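PDB 6WW3: SUMO1 linked HERC2 ZZ domain (Small ubiquitin-related modifier 1,E3 ubiquitin-protein ligase HERC2) from Homo sapiens, which probably recognises the N-terminal tails of histone H3 and SUMO1 through the zinc-binding ZZ domain of the ubiquitin ligase HERC2, here fused to the SUMO1 tail. Local coordinates for residues A[10-14]-A[15-19]. Sequence-based numbering, arbitrary orientation.
With ZN (zinc ion), chain C.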
loop_
_atom_site.group_PDB
_atom_site.type_symbol
_atom_site.label_atom_id
_atom_site.label_comp_id
_atom_site.label_asym_id
_atom_site.label_seq_id
_atom_site.Cartn_x
_atom_site.Cartn_y
_atom_site.Cartn_z
ATOM N N GLY A 10 9.073 -2.705 -6.843
ATOM C CA GLY A 10 9.560 -1.361 -6.609
ATOM C C GLY A 10 8.795 -0.550 -5.584
ATOM O O GLY A 10 9.155 0.609 -5.356
ATOM N N VAL A 11 7.784 -1.123 -4.932
ATOM C CA VAL A 11 6.937 -0.391 -3.991
ATOM C C VAL A 11 7.282 -0.861 -2.584
ATOM O O VAL A 11 7.176 -2.057 -2.276
ATOM C CB VAL A 11 5.444 -0.594 -4.300
ATOM C CG1 VAL A 11 4.575 0.237 -3.349
ATOM C CG2 VAL A 11 5.153 -0.228 -5.731
ATOM N N THR A 12 7.681 0.077 -1.729
ATOM C CA THR A 12 7.943 -0.185 -0.318
ATOM C C THR A 12 6.735 0.267 0.496
ATOM O O THR A 12 6.154 1.317 0.212
ATOM C CB THR A 12 9.191 0.583 0.155
ATOM O OG1 THR A 12 10.290 0.340 -0.732
ATOM C CG2 THR A 12 9.599 0.188 1.563
ATOM N N CYS A 13 6.343 -0.523 1.500
ATOM C CA CYS A 13 5.356 -0.047 2.470
ATOM C C CYS A 13 6.036 0.893 3.466
ATOM O O CYS A 13 6.969 0.499 4.168
ATOM C CB CYS A 13 4.688 -1.196 3.214
ATOM S SG CYS A 13 3.640 -0.645 4.611
ATOM N N ASP A 14 5.566 2.127 3.543
ATOM C CA ASP A 14 6.190 3.077 4.452
ATOM C C ASP A 14 5.860 2.809 5.906
ATOM O O ASP A 14 6.447 3.457 6.773
ATOM C CB ASP A 14 5.787 4.500 4.082
ATOM C CG ASP A 14 6.329 4.907 2.733
ATOM O OD1 ASP A 14 7.554 5.043 2.623
ATOM O OD2 ASP A 14 5.541 5.081 1.782
ATOM N N GLY A 15 4.947 1.887 6.192
ATOM C CA GLY A 15 4.611 1.552 7.558
ATOM C C GLY A 15 5.528 0.517 8.179
ATOM O O GLY A 15 5.893 0.642 9.349
ATOM N N CYS A 16 5.928 -0.495 7.395
ATOM C CA CYS A 16 6.674 -1.634 7.909
ATOM C C CYS A 16 7.880 -1.999 7.059
ATOM O O CYS A 16 8.536 -3.003 7.354
ATOM C CB CYS A 16 5.756 -2.865 8.037
ATOM S SG CYS A 16 5.230 -3.581 6.463
ATOM N N GLN A 17 8.170 -1.226 6.009
ATOM C CA GLN A 17 9.299 -1.437 5.107
ATOM C C GLN A 17 9.209 -2.744 4.325
ATOM O O GLN A 17 10.213 -3.181 3.757
ATOM C CB GLN A 17 10.643 -1.386 5.850
ATOM C CG GLN A 17 10.816 -0.169 6.739
ATOM C CD GLN A 17 10.424 1.123 6.057
ATOM O OE1 GLN A 17 9.650 1.907 6.600
ATOM N NE2 GLN A 17 10.955 1.353 4.861
ATOM N N MET A 18 8.026 -3.363 4.252
ATOM C CA MET A 18 7.818 -4.508 3.356
ATOM C C MET A 18 8.217 -4.132 1.931
ATOM O O MET A 18 7.869 -3.051 1.452
ATOM C CB MET A 18 6.347 -4.945 3.388
ATOM C CG MET A 18 5.958 -6.029 2.379
ATOM S SD MET A 18 4.172 -6.259 2.212
ATOM C CE MET A 18 3.733 -6.851 3.841
ATOM N N PHE A 19 8.993 -4.998 1.275
ATOM C CA PHE A 19 9.447 -4.731 -0.096
ATOM C C PHE A 19 9.758 -6.002 -0.883
ATOM O O PHE A 19 10.602 -6.793 -0.474
ATOM C CB PHE A 19 10.694 -3.849 -0.097
ATOM C CG PHE A 19 11.215 -3.547 -1.471
ATOM C CD1 PHE A 19 10.674 -2.513 -2.217
ATOM C CD2 PHE A 19 12.205 -4.323 -2.036
ATOM C CE1 PHE A 19 11.147 -2.240 -3.489
ATOM C CE2 PHE A 19 12.664 -4.063 -3.316
ATOM C CZ PHE A 19 12.135 -3.019 -4.038
HETATM ZN ZN ZN C . 3.254 -2.504 5.974
HETATM O O HOH W 1 10.058 3.946 3.666
#
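Cys13 swings its SG anti to its own backbone N (chi1 171°), whereas Cys16 holds its SG between backbone N and carbonyl carbon (chi1 70°); the two sulfurs thereby converge on one zinc ion, each SG 2.3 Å from the metal. Cys37 and Cys40 complete the four-cysteine site. Between Cys13 and Cys16 the chain turns back as a zinc knuckle, the CxxC loop of the HERC2 ZZ finger. Cys13 SG also accepts two weak bonds from the turn, from Gly15 N at 3.3 Å and from Cys16 N, and Met18 N gives a weak hydrogen bond to Cys16 SG. The backbone closes the loop: Cys13 N donates to Met18 O at 3.0 Å in a nearly straight bond, and Gln17 N returns a more bent bond to Cys13 O at 2.8 Å. A water bridges the side chains of Asp14 and Gln17, donating to Asp14 OD1 and accepting from Gln17 NE2, while Asp14 OD2 is held by the backbone N of Asp35. Farther along, Thr12 crosses Phe19 obliquely, its OG1 3.2 Å from Phe19 CD1, and its methyl CG2 lies 3.8 Å from Gln17 NE2. The Phe19 ring turns an edge to Gly10, CE1 meeting Gly10 C at 3.6 Å. A glycine in place of Thr12 would probably leave Phe19 CD1 and the Gln17 amide without their side-chain neighbour and the ring freer to shift. Because backbone N-H groups point at the metal-bound sulfurs, they are likely to offset part of the thiolate charge and stabilise zinc binding.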